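Local coordinates for putative effector, AYWB SAP54-like protein ('Echinacea purpurea' witches'-broom phytoplasma, PDB 6INR) that probably acts as a secreted phytoplasma effector that binds plant MADS transcription factors and causes phyllody, the conversion of flowers into leaf-like organs, at residues 16-19 / 20-24; 71-74 / 75-78; 79-82 / 83-86. One frame throughout, in Å; residues are numbered along the deposited sequence.

Overall arrangement
The chain is a helical hairpin of two long helices, 16-49 and 55-84, that follow each other in sequence. Interaction 1 lies at the start of the first helix, interaction 2 further along the chain within the second, and interaction 3 directly after it, where that helix ends. The centres of interactions 1 and 2 are about 20 Å apart. Interaction 3 is centred about 12 Å from interaction 2 and about 10 Å from interaction 1. Interactions 1 and 3 touch, through a probable hydrogen bond between Asn20 and Asn86 and through Ile23 packing on Tyr81, so the hairpin brings the start of helix 16-49 and the end of helix 55-84 together. Interaction 2 lies nearer the centre of the chain.

Interaction 1: 16-19 / 20-24; sequences PVYH and NLTIE. With CD (cadmium ion), chain D.
His19 and Ile23 lie side by side and point the same way, one turn apart, with CG1 of Ile23 set over one face of the imidazole. This CH-pi contact puts Ile23 CG1 4.3 Å from the centroid of the His19 ring, displaced toward the rim on the NE2 side. Ile23 can present that carbon because CG1 is anti to its own carbonyl carbon (chi1 -59°), which also leaves CG1 close to the His19 carbonyl oxygen. The edge of the same ring serves a cadmium ion: His19 ND1 binds the metal at 2.6 Å, with the ion in the ring plane. The imidazole therefore has the metal at its edge and an aliphatic carbon over one face.

Asn20 comes to the ring from another side, its amide plane turned 47° from the imidazole, and its OD1 stands 3.4 Å from His19 CD2, near the plane of the ring. The stronger partner of OD1 is the backbone N of Asn86, from the end of the modelled chain. All of this takes place on the first turns of helix 16-49, the leading arm of a helical hairpin. Ile23 is buried there against Tyr81, Leu84 and Leu85 of the returning arm and its tail.

Two further pairs lie on other sides of the helix. Tyr18 meets Thr22 obliquely, CE1 of the ring lying 3.9 Å from OG1 of Thr22, while Val17 CG1 and Leu21 CD1 make an apolar contact at 4.3 Å. Regular backbone bonds run beneath these side chains: Thr22 N donates to Tyr18 O at 3.1 Å, and Ile23 N reaches His19 O at 3.0 Å.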
ATOM      1  N   PRO A  16      -6.799   9.942  25.012  1.00 33.89           N
ATOM      2  CA  PRO A  16      -7.407   9.713  23.724  1.00 33.12           C
ATOM      3  C   PRO A  16      -6.921  10.625  22.589  1.00 32.07           C
ATOM      4  O   PRO A  16      -6.684  10.132  21.496  1.00 32.74           O
ATOM      5  CB  PRO A  16      -8.899   9.937  24.011  1.00 34.55           C
ATOM      6  CG  PRO A  16      -8.941  10.822  25.189  1.00 34.43           C
ATOM      7  CD  PRO A  16      -7.797  10.327  26.022  1.00 34.80           C
ATOM      8  N   VAL A  17      -6.797  11.927  22.820  1.00 30.10           N
ATOM      9  CA  VAL A  17      -6.270  12.821  21.754  1.00 29.59           C
ATOM     10  C   VAL A  17      -4.880  12.378  21.275  1.00 28.51           C
ATOM     11  O   VAL A  17      -4.670  12.207  20.081  1.00 26.81           O
ATOM     12  CB  VAL A  17      -6.223  14.313  22.144  1.00 32.45           C
ATOM     13  CG1 VAL A  17      -5.744  15.188  20.963  1.00 32.04           C
ATOM     14  CG2 VAL A  17      -7.593  14.758  22.627  1.00 32.49           C
ATOM     15  N   TYR A  18      -3.951  12.192  22.206  1.00 27.53           N
ATOM     16  CA  TYR A  18      -2.628  11.599  21.892  1.00 27.42           C
ATOM     17  C   TYR A  18      -2.760  10.325  21.046  1.00 27.96           C
ATOM     18  O   TYR A  18      -2.141  10.176  19.976  1.00 26.31           O
ATOM     19  CB  TYR A  18      -1.852  11.270  23.169  1.00 28.55           C
ATOM     20  CG  TYR A  18      -0.431  10.811  22.922  1.00 29.92           C
ATOM     21  CD1 TYR A  18      -0.137   9.472  22.661  1.00 32.42           C
ATOM     22  CD2 TYR A  18       0.623  11.712  22.964  1.00 31.18           C
ATOM     23  CE1 TYR A  18       1.169   9.054  22.426  1.00 31.47           C
ATOM     24  CE2 TYR A  18       1.921  11.316  22.743  1.00 31.23           C
ATOM     25  CZ  TYR A  18       2.190   9.994  22.465  1.00 32.49           C
ATOM     26  OH  TYR A  18       3.501   9.639  22.241  1.00 33.94           O
ATOM     27  N   HIS A  19      -3.597   9.424  21.535  1.00 27.41           N
ATOM     28  CA  HIS A  19      -3.774   8.105  20.928  1.00 28.23           C
ATOM     29  C   HIS A  19      -4.205   8.278  19.465  1.00 25.81           C
ATOM     30  O   HIS A  19      -3.692   7.634  18.559  1.00 22.38           O
ATOM     31  CB  HIS A  19      -4.807   7.311  21.758  1.00 32.96           C
ATOM     32  CG  HIS A  19      -5.310   6.051  21.102  1.00 38.13           C
ATOM     33  ND1 HIS A  19      -4.592   4.872  21.088  1.00 40.95           N
ATOM     34  CD2 HIS A  19      -6.475   5.783  20.458  1.00 41.18           C
ATOM     35  CE1 HIS A  19      -5.283   3.939  20.457  1.00 42.06           C
ATOM     36  NE2 HIS A  19      -6.425   4.467  20.055  1.00 42.14           N
ATOM     37  N   ASN A  20      -5.122   9.203  19.255  1.00 25.07           N
ATOM     38  CA  ASN A  20      -5.654   9.474  17.914  1.00 26.12           C
ATOM     39  C   ASN A  20      -4.698  10.156  16.957  1.00 23.48           C
ATOM     40  O   ASN A  20      -4.787   9.953  15.766  1.00 23.14           O
ATOM     41  CB  ASN A  20      -6.946  10.278  17.987  1.00 28.42           C
ATOM     42  CG  ASN A  20      -8.135   9.408  18.286  1.00 31.29           C
ATOM     43  OD1 ASN A  20      -8.012   8.321  18.882  1.00 33.93           O
ATOM     44  ND2 ASN A  20      -9.297   9.856  17.853  1.00 33.94           N
ATOM     45  N   LEU A  21      -3.801  10.983  17.464  1.00 21.56           N
ATOM     46  CA  LEU A  21      -2.828  11.660  16.566  1.00 20.65           C
ATOM     47  C   LEU A  21      -1.841  10.603  16.104  1.00 18.93           C
ATOM     48  O   LEU A  21      -1.463  10.531  14.954  1.00 18.49           O
ATOM     49  CB  LEU A  21      -2.130  12.865  17.222  1.00 20.53           C
ATOM     50  CG  LEU A  21      -3.062  13.970  17.722  1.00 21.62           C
ATOM     51  CD1 LEU A  21      -2.296  15.088  18.434  1.00 22.45           C
ATOM     52  CD2 LEU A  21      -3.906  14.544  16.587  1.00 22.26           C
ATOM     53  N   THR A  22      -1.522   9.704  16.995  1.00 17.71           N
ATOM     54  CA  THR A  22      -0.659   8.607  16.623  1.00 17.65           C
ATOM     55  C   THR A  22      -1.313   7.721  15.561  1.00 19.14           C
ATOM     56  O   THR A  22      -0.665   7.332  14.592  1.00 18.32           O
ATOM     57  CB  THR A  22      -0.268   7.795  17.839  1.00 17.31           C
ATOM     58  OG1 THR A  22       0.692   8.551  18.573  1.00 16.68           O
ATOM     59  CG2 THR A  22       0.371   6.501  17.435  1.00 18.79           C
ATOM     60  N   ILE A  23      -2.594   7.408  15.736  1.00 21.05           N
ATOM     61  CA  ILE A  23      -3.288   6.528  14.757  1.00 22.61           C
ATOM     62  C   ILE A  23      -3.428   7.246  13.417  1.00 22.79           C
ATOM     63  O   ILE A  23      -3.087   6.699  12.388  1.00 22.86           O
ATOM     64  CB  ILE A  23      -4.686   5.985  15.189  1.00 23.46           C
ATOM     65  CG1 ILE A  23      -4.621   5.158  16.492  1.00 23.49           C
ATOM     66  CG2 ILE A  23      -5.265   5.097  14.089  1.00 22.89           C
ATOM     67  CD1 ILE A  23      -3.699   3.955  16.418  1.00 23.63           C
ATOM     68  N   GLU A  24      -3.933   8.466  13.447  1.00 23.88           N
ATOM     69  CA  GLU A  24      -4.068   9.263  12.226  1.00 26.51           C
ATOM     70  C   GLU A  24      -2.792   9.336  11.410  1.00 26.62           C
ATOM     71  O   GLU A  24      -2.849   9.274  10.187  1.00 27.13           O
ATOM     72  CB  GLU A  24      -4.572  10.657  12.525  1.00 31.02           C
ATOM     73  CG  GLU A  24      -6.010  10.623  13.024  1.00 37.04           C
ATOM     74  CD  GLU A  24      -6.679  11.979  13.037  1.00 45.14           C
ATOM     75  OE1 GLU A  24      -6.067  12.934  13.556  1.00 50.64           O
ATOM     76  OE2 GLU A  24      -7.829  12.086  12.531  1.00 56.28           O
TER
HETATM   77 CD    CD D 102      -2.585   4.229  22.532  1.00 78.34          CD

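Interaction 2: 71-74 / 75-78; sequences IDNQ and KEQL
Lys75 packs back over Ile71, one turn earlier on the same helix, and its chain can be followed outward from the backbone. CB sits 3.7 Å from the carbonyl oxygen of Ile71, which already accepts the Lys75 N-H at 3.0 Å. CG is anti to the lysine's own carbonyl carbon (chi1 -61°), a turn that swings it back along the helix toward the Ile71 carbonyl oxygen. There Lys75 CG also meets the methyl Ile71 CG2 at 4.1 Å. The two side chains cross at a slant, so the aliphatic root of the lysine rests against the methyl branch. The chain then bends about the CG-CD bond (chi3 -64°) and leads away from Ile71, bringing Lys75 CE to 4.6 Å from Asp72 OD1. The extended last torsion points the ammonium past the carboxylate: Lys75 NZ stays 5.2 Å from Asp72 OD1, too far for a salt bridge, although the opposite charges may still attract weakly.

These residues belong to helix 55-84, the second arm of the helical hairpin. Its inner side is marked by Gln74, which touches Leu30 and Ile34 of helix 16-49 and whose OE1 accepts a hydrogen bond from Asn37 ND2 on that helix. Gln77 likewise touches Leu30.

Elsewhere on the turn, Asn73 OD1 and Glu76 OE1 are neighbours at 3.8 Å without a bond between them, their amide and carboxylate planes 37° apart; the placement here is less sure. The backbone spacing is that of a regular alpha-helix, as in the bond from Leu78 N to Gln74 O at 2.8 Å.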
ATOM      1  N   ILE A  71      -0.833  -4.050  -1.506  1.00 24.64           N
ATOM      2  CA  ILE A  71      -1.918  -3.069  -1.418  1.00 25.12           C
ATOM      3  C   ILE A  71      -3.056  -3.694  -0.632  1.00 27.72           C
ATOM      4  O   ILE A  71      -3.807  -3.024   0.084  1.00 29.33           O
ATOM      5  CB  ILE A  71      -2.457  -2.613  -2.793  1.00 25.98           C
ATOM      6  CG1 ILE A  71      -1.435  -1.727  -3.508  1.00 26.21           C
ATOM      7  CG2 ILE A  71      -3.778  -1.845  -2.629  1.00 25.10           C
ATOM      8  CD1 ILE A  71      -1.963  -1.044  -4.755  1.00 26.00           C
ATOM      9  N   ASP A  72      -3.147  -5.009  -0.738  1.00 30.36           N
ATOM     10  CA  ASP A  72      -4.264  -5.766  -0.161  1.00 32.31           C
ATOM     11  C   ASP A  72      -4.218  -5.771   1.340  1.00 29.53           C
ATOM     12  O   ASP A  72      -5.226  -5.539   1.983  1.00 26.49           O
ATOM     13  CB  ASP A  72      -4.290  -7.219  -0.658  1.00 38.60           C
ATOM     14  CG  ASP A  72      -5.139  -7.392  -1.922  1.00 44.32           C
ATOM     15  OD1 ASP A  72      -6.170  -6.683  -2.049  1.00 48.26           O
ATOM     16  OD2 ASP A  72      -4.780  -8.229  -2.787  1.00 51.18           O
ATOM     17  N   ASN A  73      -3.032  -6.052   1.876  1.00 30.73           N
ATOM     18  CA  ASN A  73      -2.773  -5.982   3.335  1.00 32.34           C
ATOM     19  C   ASN A  73      -2.997  -4.596   3.865  1.00 28.02           C
ATOM     20  O   ASN A  73      -3.601  -4.411   4.904  1.00 24.49           O
ATOM     21  CB  ASN A  73      -1.349  -6.379   3.701  1.00 38.23           C
ATOM     22  CG  ASN A  73      -1.055  -7.796   3.345  1.00 44.97           C
ATOM     23  OD1 ASN A  73      -1.396  -8.712   4.093  1.00 55.68           O
ATOM     24  ND2 ASN A  73      -0.475  -8.000   2.164  1.00 48.79           N
ATOM     25  N   GLN A  74      -2.485  -3.624   3.124  1.00 26.04           N
ATOM     26  CA  GLN A  74      -2.490  -2.239   3.595  1.00 24.52           C
ATOM     27  C   GLN A  74      -3.903  -1.751   3.737  1.00 25.99           C
ATOM     28  O   GLN A  74      -4.221  -1.047   4.684  1.00 26.50           O
ATOM     29  CB  GLN A  74      -1.666  -1.345   2.685  1.00 22.70           C
ATOM     30  CG  GLN A  74      -0.230  -1.812   2.700  1.00 20.61           C
ATOM     31  CD  GLN A  74       0.645  -1.122   1.715  1.00 18.99           C
ATOM     32  OE1 GLN A  74       0.194  -0.670   0.680  1.00 17.00           O
ATOM     33  NE2 GLN A  74       1.940  -1.035   2.042  1.00 19.86           N
ATOM     34  N   LYS A  75      -4.768  -2.183   2.836  1.00 29.31           N
ATOM     35  CA  LYS A  75      -6.195  -1.836   2.973  1.00 32.64           C
ATOM     36  C   LYS A  75      -6.830  -2.568   4.155  1.00 32.64           C
ATOM     37  O   LYS A  75      -7.707  -2.059   4.843  1.00 33.18           O
ATOM     38  CB  LYS A  75      -6.967  -2.142   1.704  1.00 37.28           C
ATOM     39  CG  LYS A  75      -6.474  -1.378   0.490  1.00 40.57           C
ATOM     40  CD  LYS A  75      -7.565  -1.214  -0.537  1.00 46.34           C
ATOM     41  CE  LYS A  75      -8.034  -2.549  -1.106  1.00 52.71           C
ATOM     42  NZ  LYS A  75      -9.124  -2.366  -2.114  1.00 56.78           N
ATOM     43  N   GLU A  76      -6.346  -3.764   4.406  1.00 36.30           N
ATOM     44  CA  GLU A  76      -6.699  -4.498   5.643  1.00 40.44           C
ATOM     45  C   GLU A  76      -6.315  -3.695   6.902  1.00 38.24           C
ATOM     46  O   GLU A  76      -7.148  -3.427   7.783  1.00 39.76           O
ATOM     47  CB  GLU A  76      -5.975  -5.861   5.705  1.00 48.36           C
ATOM     48  CG  GLU A  76      -6.769  -7.088   5.285  1.00 54.28           C
ATOM     49  CD  GLU A  76      -6.085  -8.384   5.737  1.00 63.02           C
ATOM     50  OE1 GLU A  76      -5.018  -8.724   5.164  1.00 63.86           O
ATOM     51  OE2 GLU A  76      -6.601  -9.056   6.674  1.00 62.28           O
ATOM     52  N   GLN A  77      -5.037  -3.335   6.981  1.00 36.30           N
ATOM     53  CA  GLN A  77      -4.489  -2.549   8.124  1.00 35.82           C
ATOM     54  C   GLN A  77      -5.247  -1.288   8.291  1.00 31.82           C
ATOM     55  O   GLN A  77      -5.546  -0.861   9.377  1.00 29.37           O
ATOM     56  CB  GLN A  77      -3.055  -2.108   7.884  1.00 38.20           C
ATOM     57  CG  GLN A  77      -2.036  -2.946   8.585  1.00 43.82           C
ATOM     58  CD  GLN A  77      -0.736  -2.950   7.841  1.00 46.70           C
ATOM     59  OE1 GLN A  77       0.002  -1.963   7.802  1.00 50.81           O
ATOM     60  NE2 GLN A  77      -0.438  -4.084   7.241  1.00 67.17           N
ATOM     61  N   LEU A  78      -5.527  -0.684   7.165  1.00 31.04           N
ATOM     62  CA  LEU A  78      -6.231   0.579   7.135  1.00 35.17           C
ATOM     63  C   LEU A  78      -7.534   0.400   7.894  1.00 38.56           C
ATOM     64  O   LEU A  78      -7.921   1.220   8.738  1.00 39.09           O
ATOM     65  CB  LEU A  78      -6.483   0.957   5.676  1.00 35.96           C
ATOM     66  CG  LEU A  78      -6.822   2.381   5.292  1.00 36.12           C
ATOM     67  CD1 LEU A  78      -5.698   3.327   5.707  1.00 37.17           C
ATOM     68  CD2 LEU A  78      -7.048   2.406   3.783  1.00 34.97           C
TER

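Interaction 3: 79-82 / 83-86; sequences KTYK and NLLN
The carbonyl oxygen of Lys79 accepts the backbone N-H of Asn83 at 3.0 Å, the shortest sound polar bond of this turn. The bond is moderately straight, with 149° at the hydrogen. The side chain of Asn83 folds back toward the same carbonyl, bringing ND2 to 4.0 Å from Lys79 O, a proximity without a bond. One residue on, Leu84 N donates to Thr80 O at 3.1 Å and a straighter 160°. The next bond of the series, from Leu85 N to Tyr81 O, is weak and stretched to 3.3 Å, as the chain begins to leave the helix.

Among the side chains, Tyr81 and Leu84 carry the contact. Leu84 CD1 comes to within 4.2 Å of Tyr81 CD1, approaching the ring at a slant, so a single methyl rests near the root of the phenol ring. Nearer the backbone, CB of Leu84 stands 3.3 Å from Tyr81 O and its CG 3.8 Å from Thr80 O, which places the base of the leucine beside two successive carbonyls. The phenol ring itself extends over helix 16-49, where it touches Asn26, Ile27 and Leu30.

Leu85 is the first residue beyond the helix to abandon helical backbone angles, its psi being 133°. Its CG is anti to its own carbonyl carbon, which keeps the isobutyl group close to the last turn, near Tyr81 O. From here the chain turns off the helix axis toward helix 16-49. The arrangement is that of the C-terminal end of a helix at the open end of an antiparallel helical hairpin, where the departing chain crosses to the beginning of the partner helix.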
ATOM      1  N   LYS A  79      -8.166  -0.738   7.638  1.00 42.51           N
ATOM      2  CA  LYS A  79      -9.457  -1.060   8.276  1.00 43.39           C
ATOM      3  C   LYS A  79      -9.286  -1.155   9.780  1.00 38.47           C
ATOM      4  O   LYS A  79     -10.031  -0.547  10.549  1.00 37.84           O
ATOM      5  CB  LYS A  79     -10.080  -2.362   7.729  1.00 50.24           C
ATOM      6  CG  LYS A  79     -11.349  -2.128   6.913  1.00 57.41           C
ATOM      7  CD  LYS A  79     -12.133  -3.416   6.676  1.00 66.50           C
ATOM      8  CE  LYS A  79     -13.624  -3.154   6.423  1.00 72.07           C
ATOM      9  NZ  LYS A  79     -14.453  -4.393   6.511  1.00 75.40           N
ATOM     10  N   THR A  80      -8.300  -1.938  10.181  1.00 33.77           N
ATOM     11  CA  THR A  80      -7.995  -2.120  11.606  1.00 32.50           C
ATOM     12  C   THR A  80      -7.673  -0.789  12.302  1.00 35.14           C
ATOM     13  O   THR A  80      -8.136  -0.521  13.419  1.00 35.41           O
ATOM     14  CB  THR A  80      -6.791  -3.039  11.819  1.00 30.67           C
ATOM     15  OG1 THR A  80      -7.034  -4.305  11.191  1.00 28.51           O
ATOM     16  CG2 THR A  80      -6.524  -3.221  13.308  1.00 29.62           C
ATOM     17  N   TYR A  81      -6.867   0.036  11.636  1.00 34.31           N
ATOM     18  CA  TYR A  81      -6.483   1.351  12.206  1.00 34.50           C
ATOM     19  C   TYR A  81      -7.709   2.206  12.437  1.00 37.21           C
ATOM     20  O   TYR A  81      -7.832   2.848  13.460  1.00 35.94           O
ATOM     21  CB  TYR A  81      -5.478   2.139  11.344  1.00 32.14           C
ATOM     22  CG  TYR A  81      -4.022   1.749  11.531  1.00 27.99           C
ATOM     23  CD1 TYR A  81      -3.431   1.745  12.785  1.00 27.19           C
ATOM     24  CD2 TYR A  81      -3.233   1.435  10.447  1.00 26.84           C
ATOM     25  CE1 TYR A  81      -2.090   1.399  12.950  1.00 26.14           C
ATOM     26  CE2 TYR A  81      -1.903   1.075  10.599  1.00 26.50           C
ATOM     27  CZ  TYR A  81      -1.327   1.060  11.845  1.00 26.53           C
ATOM     28  OH  TYR A  81       0.011   0.693  11.960  1.00 25.70           O
ATOM     29  N   LYS A  82      -8.602   2.217  11.459  1.00 44.61           N
ATOM     30  CA  LYS A  82      -9.861   2.999  11.574  1.00 49.85           C
ATOM     31  C   LYS A  82     -10.730   2.474  12.722  1.00 49.16           C
ATOM     32  O   LYS A  82     -11.393   3.240  13.392  1.00 48.62           O
ATOM     33  CB  LYS A  82     -10.642   3.033  10.251  1.00 57.70           C
ATOM     34  CG  LYS A  82      -9.867   3.671   9.092  1.00 62.79           C
ATOM     35  CD  LYS A  82     -10.566   3.588   7.749  1.00 68.50           C
ATOM     36  CE  LYS A  82     -11.807   4.467   7.697  1.00 74.03           C
ATOM     37  NZ  LYS A  82     -12.438   4.502   6.346  1.00 78.79           N
ATOM     38  N   ASN A  83     -10.686   1.167  12.959  1.00 50.50           N
ATOM     39  CA  ASN A  83     -11.401   0.552  14.108  1.00 52.15           C
ATOM     40  C   ASN A  83     -10.894   1.189  15.401  1.00 51.67           C
ATOM     41  O   ASN A  83     -11.659   1.652  16.247  1.00 53.59           O
ATOM     42  CB  ASN A  83     -11.132  -0.958  14.212  1.00 56.00           C
ATOM     43  CG  ASN A  83     -12.194  -1.808  13.556  1.00 57.70           C
ATOM     44  OD1 ASN A  83     -13.354  -1.417  13.457  1.00 61.96           O
ATOM     45  ND2 ASN A  83     -11.806  -3.009  13.142  1.00 61.17           N
ATOM     46  N   LEU A  84      -9.575   1.187  15.513  1.00 47.62           N
ATOM     47  CA  LEU A  84      -8.857   1.681  16.707  1.00 45.89           C
ATOM     48  C   LEU A  84      -9.212   3.088  17.142  1.00 46.51           C
ATOM     49  O   LEU A  84      -9.347   3.349  18.327  1.00 49.42           O
ATOM     50  CB  LEU A  84      -7.350   1.609  16.524  1.00 43.73           C
ATOM     51  CG  LEU A  84      -6.710   0.245  16.802  1.00 42.37           C
ATOM     52  CD1 LEU A  84      -5.336   0.150  16.182  1.00 41.20           C
ATOM     53  CD2 LEU A  84      -6.595   0.023  18.297  1.00 43.69           C
ATOM     54  N   LEU A  85      -9.339   3.990  16.181  1.00 48.01           N
ATOM     55  CA  LEU A  85      -9.561   5.430  16.488  1.00 48.11           C
ATOM     56  C   LEU A  85     -10.510   5.651  17.680  1.00 52.95           C
ATOM     57  O   LEU A  85     -11.580   5.038  17.754  1.00 49.50           O
ATOM     58  CB  LEU A  85     -10.055   6.222  15.275  1.00 44.96           C
ATOM     59  CG  LEU A  85      -9.015   6.649  14.233  1.00 43.15           C
ATOM     60  CD1 LEU A  85      -9.686   7.275  13.025  1.00 42.14           C
ATOM     61  CD2 LEU A  85      -8.010   7.627  14.819  1.00 43.53           C
ATOM     62  N   ASN A  86     -10.070   6.537  18.583  1.00 56.63           N
ATOM     63  CA  ASN A  86     -10.778   6.920  19.842  1.00 56.68           C
ATOM     64  C   ASN A  86     -10.299   6.143  21.066  1.00 57.90           C
ATOM     65  O   ASN A  86      -9.663   6.708  21.953  1.00 54.66           O
ATOM     66  CB  ASN A  86     -12.289   6.769  19.705  1.00 60.20           C
ATOM     67  CG  ASN A  86     -12.917   7.910  18.929  1.00 63.39           C
ATOM     68  OD1 ASN A  86     -12.340   8.420  17.954  1.00 61.56           O
ATOM     69  ND2 ASN A  86     -14.110   8.317  19.352  1.00 64.19           N
TER